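Local coordinates for protein dihydrofolate reductase (Enterococcus faecalis, PDB 4M7U) that probably catalyses the NADPH-dependent reduction of 7,8-dihydrofolate to tetrahydrofolate, a step needed for glycine, purine and DNA precursor synthesis, at residues A[67-72]-A[92-97]; A[75-78]-A[83-86]. All coordinates share one frame; numbering follows the deposited sequence.

Interaction 1 (A[67-72]-A[92-97]); sequences TTIVLT and LAYADK. With NAP (NADP nicotinamide-adenine-dinucleotide phosphate), chain B.
Ile69 and Tyr94 carry the apolar part of this contact, a CH-pi interaction in which the CD1 methyl of Ile69 lies over one face of the Tyr94 ring. Ile69 CD1 is 3.8 Å from the centroid of that ring and 14° off its normal, with its shortest approach, 3.7 Å, to Tyr94 CD2. An extended outer chain (Ile69 chi2 164°) carries this methyl away from the strand to the ring. Thr67 adds a lesser touch: its CG2 methyl comes within 3.8 Å of Tyr94 OH.

The polar contacts lie at the rim of the ring. A water in the ring plane is hydrogen-bonded to Tyr94 OH at 2.7 Å and also reaches Thr67 OG1, but only weakly, at 3.4 Å. The same phenol oxygen bonds to Thr47 OG1, so both water and protein hold its outer end.

At the other end of 67-72 the partner is the cofactor. Thr72 OG1 donates a 2.6 Å hydrogen bond to O2X of the NADP 2'-phosphate, while Leu71 packs its CG and CD2 against the adenine, CG lying 3.6 Å from C4A of the cofactor.

Strand 67-71 runs between strands 47-51 and 83-85 in the mixed sheet of the dihydrofolate reductase fold, and helix 88-97 packs on one face of it. Ile91 of that helix extends the apolar layer to Ile69 and Leu71, and Met85 of the edge strand touches both Ile69 and Tyr94.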
loop_
_atom_site.group_PDB
_atom_site.type_symbol
_atom_site.label_atom_id
_atom_site.label_comp_id
_atom_site.label_asym_id
_atom_site.label_seq_id
_atom_site.Cartn_x
_atom_site.Cartn_y
_atom_site.Cartn_z
ATOM N N THR A 67 -12.079 6.022 0.617
ATOM C CA THR A 67 -12.772 4.744 0.666
ATOM C C THR A 67 -11.720 3.669 0.926
ATOM O O THR A 67 -10.722 3.594 0.205
ATOM C CB THR A 67 -13.490 4.435 -0.669
ATOM O OG1 THR A 67 -14.518 5.407 -0.902
ATOM C CG2 THR A 67 -14.124 3.038 -0.635
ATOM N N THR A 68 -11.924 2.854 1.959
ATOM C CA THR A 68 -11.059 1.700 2.200
ATOM C C THR A 68 -11.755 0.402 1.782
ATOM O O THR A 68 -12.935 0.192 2.104
ATOM C CB THR A 68 -10.662 1.594 3.671
ATOM O OG1 THR A 68 -9.968 2.786 4.068
ATOM C CG2 THR A 68 -9.756 0.367 3.908
ATOM N N ILE A 69 -11.043 -0.458 1.052
ATOM C CA ILE A 69 -11.535 -1.818 0.783
ATOM C C ILE A 69 -10.721 -2.856 1.582
ATOM O O ILE A 69 -9.488 -2.857 1.526
ATOM C CB ILE A 69 -11.455 -2.175 -0.722
ATOM C CG1 ILE A 69 -12.332 -1.233 -1.564
ATOM C CG2 ILE A 69 -11.874 -3.617 -0.949
ATOM C CD1 ILE A 69 -12.006 -1.272 -3.060
ATOM N N VAL A 70 -11.397 -3.727 2.338
ATOM C CA VAL A 70 -10.699 -4.830 3.019
ATOM C C VAL A 70 -10.885 -6.147 2.266
ATOM O O VAL A 70 -12.011 -6.515 1.900
ATOM C CB VAL A 70 -11.116 -4.980 4.491
ATOM C CG1 VAL A 70 -10.401 -6.144 5.118
ATOM C CG2 VAL A 70 -10.776 -3.702 5.258
ATOM N N LEU A 71 -9.774 -6.838 2.006
ATOM C CA LEU A 71 -9.800 -8.056 1.202
ATOM C C LEU A 71 -9.779 -9.267 2.139
ATOM O O LEU A 71 -8.934 -9.346 3.034
ATOM C CB LEU A 71 -8.589 -8.068 0.259
ATOM C CG LEU A 71 -8.492 -9.023 -0.931
ATOM C CD1 LEU A 71 -9.753 -8.979 -1.764
ATOM C CD2 LEU A 71 -7.283 -8.631 -1.779
ATOM N N THR A 72 -10.722 -10.193 1.956
ATOM C CA THR A 72 -10.817 -11.388 2.805
ATOM C C THR A 72 -11.609 -12.466 2.089
ATOM O O THR A 72 -12.500 -12.152 1.312
ATOM C CB THR A 72 -11.475 -11.068 4.187
ATOM O OG1 THR A 72 -11.558 -12.258 4.993
ATOM C CG2 THR A 72 -12.867 -10.488 4.000
ATOM N N LEU A 92 -10.079 -5.641 -9.003
ATOM C CA LEU A 92 -9.782 -5.096 -10.334
ATOM C C LEU A 92 -11.017 -4.510 -11.033
ATOM O O LEU A 92 -10.915 -3.534 -11.788
ATOM C CB LEU A 92 -9.094 -6.152 -11.203
ATOM C CG LEU A 92 -7.702 -6.541 -10.696
ATOM C CD1 LEU A 92 -7.064 -7.613 -11.575
ATOM C CD2 LEU A 92 -6.816 -5.307 -10.625
ATOM N N ALA A 93 -12.186 -5.087 -10.762
ATOM C CA ALA A 93 -13.413 -4.598 -11.374
ATOM C C ALA A 93 -13.813 -3.249 -10.798
ATOM O O ALA A 93 -14.284 -2.364 -11.523
ATOM C CB ALA A 93 -14.537 -5.613 -11.204
ATOM N N TYR A 94 -13.647 -3.098 -9.487
ATOM C CA TYR A 94 -13.868 -1.811 -8.828
ATOM C C TYR A 94 -12.888 -0.759 -9.371
ATOM O O TYR A 94 -13.287 0.365 -9.701
ATOM C CB TYR A 94 -13.685 -1.954 -7.313
ATOM C CG TYR A 94 -13.712 -0.633 -6.555
ATOM C CD1 TYR A 94 -14.882 -0.172 -5.965
ATOM C CD2 TYR A 94 -12.561 0.142 -6.412
ATOM C CE1 TYR A 94 -14.906 1.032 -5.257
ATOM C CE2 TYR A 94 -12.580 1.346 -5.719
ATOM C CZ TYR A 94 -13.752 1.782 -5.138
ATOM O OH TYR A 94 -13.767 2.977 -4.444
ATOM N N ALA A 95 -11.607 -1.131 -9.442
ATOM C CA ALA A 95 -10.546 -0.218 -9.888
ATOM C C ALA A 95 -10.755 0.256 -11.329
ATOM O O ALA A 95 -10.488 1.408 -11.664
ATOM C CB ALA A 95 -9.189 -0.884 -9.741
ATOM N N ASP A 96 -11.230 -0.641 -12.180
ATOM C CA ASP A 96 -11.490 -0.311 -13.579
ATOM C C ASP A 96 -12.476 0.850 -13.730
ATOM O O ASP A 96 -12.300 1.732 -14.569
ATOM C CB ASP A 96 -12.015 -1.547 -14.315
ATOM C CG ASP A 96 -12.535 -1.225 -15.701
ATOM O OD1 ASP A 96 -11.703 -0.922 -16.587
ATOM O OD2 ASP A 96 -13.772 -1.297 -15.911
ATOM N N LYS A 97 -13.503 0.860 -12.893
ATOM C CA LYS A 97 -14.561 1.846 -13.025
ATOM C C LYS A 97 -14.522 2.964 -11.982
ATOM O O LYS A 97 -15.380 3.849 -11.989
ATOM C CB LYS A 97 -15.918 1.146 -13.031
ATOM C CG LYS A 97 -15.984 0.064 -14.087
ATOM C CD LYS A 97 -17.407 -0.177 -14.549
ATOM C CE LYS A 97 -17.433 -0.959 -15.857
ATOM N NZ LYS A 97 -18.833 -1.177 -16.314
HETATM P PA NAP B . -2.154 -9.139 4.592
HETATM O O1A NAP B . -1.656 -9.173 3.114
HETATM O O2A NAP B . -2.370 -7.722 5.089
HETATM O O5B NAP B . -3.537 -9.866 4.690
HETATM C C5B NAP B . -3.657 -11.202 4.299
HETATM C C4B NAP B . -5.093 -11.611 4.210
HETATM O O4B NAP B . -5.933 -10.799 3.273
HETATM C C3B NAP B . -5.495 -13.055 4.027
HETATM O O3B NAP B . -5.231 -13.998 4.998
HETATM C C2B NAP B . -6.884 -12.926 3.526
HETATM O O2B NAP B . -7.923 -12.788 4.424
HETATM C C1B NAP B . -6.619 -11.857 2.488
HETATM N N9A NAP B . -6.504 -11.862 1.063
HETATM C C8A NAP B . -5.380 -11.593 0.397
HETATM N N7A NAP B . -5.627 -11.873 -0.978
HETATM C C5A NAP B . -6.934 -12.350 -1.095
HETATM C C6A NAP B . -7.674 -12.769 -2.208
HETATM N N6A NAP B . -7.074 -12.745 -3.517
HETATM N N1A NAP B . -8.925 -13.180 -2.020
HETATM C C2A NAP B . -9.496 -13.192 -0.772
HETATM N N3A NAP B . -8.761 -12.777 0.336
HETATM C C4A NAP B . -7.499 -12.366 0.139
HETATM O O3 NAP B . -1.178 -9.921 5.560
HETATM P PN NAP B . 0.372 -10.160 5.318
HETATM O O1N NAP B . 0.571 -11.169 4.143
HETATM O O2N NAP B . 1.119 -8.879 5.015
HETATM O O5D NAP B . 0.910 -10.722 6.697
HETATM C C5D NAP B . 0.218 -10.326 7.858
HETATM C C4D NAP B . 0.218 -11.274 9.043
HETATM O O4D NAP B . 0.877 -12.595 8.924
HETATM C C3D NAP B . 0.514 -10.759 10.452
HETATM O O3D NAP B . -0.453 -10.736 11.361
HETATM C C2D NAP B . 1.789 -11.446 10.853
HETATM O O2D NAP B . 2.151 -11.568 12.178
HETATM C C1D NAP B . 1.910 -12.668 9.965
HETATM N N1N NAP B . 3.111 -13.430 9.725
HETATM C C2N NAP B . 3.897 -14.156 10.709
HETATM C C3N NAP B . 5.084 -15.020 10.266
HETATM C C7N NAP B . 5.393 -16.203 11.110
HETATM O O7N NAP B . 4.459 -16.843 11.577
HETATM N N7N NAP B . 6.688 -16.330 11.695
HETATM C C4N NAP B . 5.689 -14.860 8.849
HETATM C C5N NAP B . 4.947 -13.825 7.960
HETATM C C6N NAP B . 3.748 -13.021 8.496
HETATM P P2B NAP B . -8.575 -14.099 4.995
HETATM O O1X NAP B . -7.487 -14.928 5.753
HETATM O O2X NAP B . -9.679 -13.675 6.012
HETATM O O3X NAP B . -9.136 -14.904 3.846
HETATM O O HOH W 1 -15.954 4.431 -3.801
#

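Interaction 2 (A[75-78]-A[83-86]); sequences PDYQ and LVMH. With NAP (NADP nicotinamide-adenine-dinucleotide phosphate), chain B.
A loop folds back on an edge strand here: 75-78 belongs to the connection between strands 67-71 and 83-85 of the dihydrofolate reductase sheet, beside the adenosine end of the NADP site, and it packs against Val84 and His86. No hydrogen bond crosses between the two segments.

Val84 is the centre of the contact. Its CG2 methyl meets the backbone carbonyl of the loop, 3.5 Å from Tyr77 O, and CG1 lies 3.7 Å from the same oxygen. The Tyr77 ring turns its edge to the CG2 methyl, which lies near the ring plane, with Tyr77 CD2 4.3 Å from Val84 CG2. Gln78 crosses the valine obliquely; a bend at chi2 (-56°) folds its amide back, bringing OE1 to 3.5 Å from Val84 CG2.

Tyr77 and His86 find polar partners outside the two segments. Tyr77 OH bonds to Glu56 OE2, and its ring also packs on Arg52 and Phe55 of helix 52-57. His86 ND1 is hydrogen-bonded to Thr72 O, which ties the ND1 edge of the imidazole to the residue just after strand 67-71.

His86 also faces the ligand through its backbone, with O 3.3 Å from C2A of the cofactor adenine. Toward the loop, its imidazole approaches Pro75 at an oblique angle, with CE1 3.7 Å from Pro75 CA.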
loop_
_atom_site.group_PDB
_atom_site.type_symbol
_atom_site.label_atom_id
_atom_site.label_comp_id
_atom_site.label_asym_id
_atom_site.label_seq_id
_atom_site.Cartn_x
_atom_site.Cartn_y
_atom_site.Cartn_z
ATOM N N PRO A 75 -16.830 -14.779 3.666
ATOM C CA PRO A 75 -18.021 -14.166 3.052
ATOM C C PRO A 75 -18.784 -13.288 4.025
ATOM O O PRO A 75 -19.557 -12.422 3.606
ATOM C CB PRO A 75 -18.917 -15.367 2.714
ATOM C CG PRO A 75 -18.071 -16.572 2.904
ATOM C CD PRO A 75 -17.003 -16.223 3.878
ATOM N N ASP A 76 -18.588 -13.535 5.316
ATOM C CA ASP A 76 -19.364 -12.859 6.341
ATOM C C ASP A 76 -18.590 -11.756 7.052
ATOM O O ASP A 76 -19.085 -11.163 8.007
ATOM C CB ASP A 76 -19.851 -13.877 7.368
ATOM C CG ASP A 76 -20.732 -14.932 6.749
ATOM O OD1 ASP A 76 -21.492 -14.579 5.823
ATOM O OD2 ASP A 76 -20.655 -16.108 7.173
ATOM N N TYR A 77 -17.378 -11.472 6.596
ATOM C CA TYR A 77 -16.572 -10.488 7.293
ATOM C C TYR A 77 -17.192 -9.107 7.145
ATOM O O TYR A 77 -17.431 -8.631 6.028
ATOM C CB TYR A 77 -15.151 -10.474 6.746
ATOM C CG TYR A 77 -14.181 -9.713 7.613
ATOM C CD1 TYR A 77 -13.538 -10.339 8.674
ATOM C CD2 TYR A 77 -13.908 -8.378 7.373
ATOM C CE1 TYR A 77 -12.647 -9.652 9.469
ATOM C CE2 TYR A 77 -13.012 -7.674 8.163
ATOM C CZ TYR A 77 -12.388 -8.312 9.206
ATOM O OH TYR A 77 -11.496 -7.624 9.998
ATOM N N GLN A 78 -17.473 -8.460 8.268
ATOM C CA GLN A 78 -17.818 -7.044 8.199
ATOM C C GLN A 78 -17.048 -6.244 9.240
ATOM O O GLN A 78 -16.688 -6.749 10.306
ATOM C CB GLN A 78 -19.335 -6.789 8.279
ATOM C CG GLN A 78 -20.129 -7.149 7.007
ATOM C CD GLN A 78 -19.620 -6.436 5.750
ATOM O OE1 GLN A 78 -19.105 -5.320 5.820
ATOM N NE2 GLN A 78 -19.749 -7.097 4.597
ATOM N N LEU A 83 -15.575 -1.084 2.636
ATOM C CA LEU A 83 -16.101 -2.071 1.722
ATOM C C LEU A 83 -15.308 -3.343 2.013
ATOM O O LEU A 83 -14.144 -3.280 2.418
ATOM C CB LEU A 83 -15.876 -1.632 0.271
ATOM C CG LEU A 83 -16.508 -0.291 -0.111
ATOM C CD1 LEU A 83 -16.262 0.064 -1.576
ATOM C CD2 LEU A 83 -17.984 -0.375 0.155
ATOM N N VAL A 84 -15.940 -4.491 1.822
ATOM C CA VAL A 84 -15.268 -5.766 1.990
ATOM C C VAL A 84 -15.370 -6.491 0.675
ATOM O O VAL A 84 -16.450 -6.570 0.104
ATOM C CB VAL A 84 -15.959 -6.626 3.058
ATOM C CG1 VAL A 84 -15.285 -7.978 3.146
ATOM C CG2 VAL A 84 -15.914 -5.935 4.413
ATOM N N MET A 85 -14.256 -6.999 0.163
ATOM C CA MET A 85 -14.290 -7.739 -1.098
ATOM C C MET A 85 -13.547 -9.057 -0.943
ATOM O O MET A 85 -12.826 -9.253 0.052
ATOM C CB MET A 85 -13.731 -6.898 -2.263
ATOM C CG MET A 85 -14.595 -5.699 -2.633
ATOM S SD MET A 85 -13.977 -4.729 -4.038
ATOM C CE MET A 85 -15.010 -3.250 -3.864
ATOM N N HIS A 86 -13.707 -9.957 -1.911
ATOM C CA HIS A 86 -13.295 -11.341 -1.674
ATOM C C HIS A 86 -12.402 -11.960 -2.745
ATOM O O HIS A 86 -12.194 -13.172 -2.754
ATOM C CB HIS A 86 -14.527 -12.225 -1.464
ATOM C CG HIS A 86 -15.480 -11.695 -0.443
ATOM N ND1 HIS A 86 -15.301 -11.883 0.909
ATOM C CD2 HIS A 86 -16.620 -10.972 -0.577
ATOM C CE1 HIS A 86 -16.292 -11.307 1.566
ATOM N NE2 HIS A 86 -17.103 -10.748 0.693
HETATM P PA NAP B . -2.154 -9.139 4.592
HETATM O O1A NAP B . -1.656 -9.173 3.114
HETATM O O2A NAP B . -2.370 -7.722 5.089
HETATM O O5B NAP B . -3.537 -9.866 4.690
HETATM C C5B NAP B . -3.657 -11.202 4.299
HETATM C C4B NAP B . -5.093 -11.611 4.210
HETATM O O4B NAP B . -5.933 -10.799 3.273
HETATM C C3B NAP B . -5.495 -13.055 4.027
HETATM O O3B NAP B . -5.231 -13.998 4.998
HETATM C C2B NAP B . -6.884 -12.926 3.526
HETATM O O2B NAP B . -7.923 -12.788 4.424
HETATM C C1B NAP B . -6.619 -11.857 2.488
HETATM N N9A NAP B . -6.504 -11.862 1.063
HETATM C C8A NAP B . -5.380 -11.593 0.397
HETATM N N7A NAP B . -5.627 -11.873 -0.978
HETATM C C5A NAP B . -6.934 -12.350 -1.095
HETATM C C6A NAP B . -7.674 -12.769 -2.208
HETATM N N6A NAP B . -7.074 -12.745 -3.517
HETATM N N1A NAP B . -8.925 -13.180 -2.020
HETATM C C2A NAP B . -9.496 -13.192 -0.772
HETATM N N3A NAP B . -8.761 -12.777 0.336
HETATM C C4A NAP B . -7.499 -12.366 0.139
HETATM O O3 NAP B . -1.178 -9.921 5.560
HETATM P PN NAP B . 0.372 -10.160 5.318
HETATM O O1N NAP B . 0.571 -11.169 4.143
HETATM O O2N NAP B . 1.119 -8.879 5.015
HETATM O O5D NAP B . 0.910 -10.722 6.697
HETATM C C5D NAP B . 0.218 -10.326 7.858
HETATM C C4D NAP B . 0.218 -11.274 9.043
HETATM O O4D NAP B . 0.877 -12.595 8.924
HETATM C C3D NAP B . 0.514 -10.759 10.452
HETATM O O3D NAP B . -0.453 -10.736 11.361
HETATM C C2D NAP B . 1.789 -11.446 10.853
HETATM O O2D NAP B . 2.151 -11.568 12.178
HETATM C C1D NAP B . 1.910 -12.668 9.965
HETATM N N1N NAP B . 3.111 -13.430 9.725
HETATM C C2N NAP B . 3.897 -14.156 10.709
HETATM C C3N NAP B . 5.084 -15.020 10.266
HETATM C C7N NAP B . 5.393 -16.203 11.110
HETATM O O7N NAP B . 4.459 -16.843 11.577
HETATM N N7N NAP B . 6.688 -16.330 11.695
HETATM C C4N NAP B . 5.689 -14.860 8.849
HETATM C C5N NAP B . 4.947 -13.825 7.960
HETATM C C6N NAP B . 3.748 -13.021 8.496
HETATM P P2B NAP B . -8.575 -14.099 4.995
HETATM O O1X NAP B . -7.487 -14.928 5.753
HETATM O O2X NAP B . -9.679 -13.675 6.012
HETATM O O3X NAP B . -9.136 -14.904 3.846
#

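Interaction 1 is the more buried of the two, with Ile69 inside the protein, whereas interaction 2 is a surface contact to which exposed Pro75 and Gln78 contribute. Their centres are about 11 Å apart, and neighbouring strands 67-71 and 83-85 join them: Val70 N to Leu83 O is a probable 2.8 Å hydrogen bond. Thr72 CG2 also packs on Tyr77 CB at 3.6 Å. Between sheet and helix, interaction 1 uses a methyl on an aromatic face and a water; at the sheet edge, interaction 2 sets a valine against a carbonyl, an amide and a ring edge. Both reach NADP, through the phosphate and adenine in the first and adenine in the second.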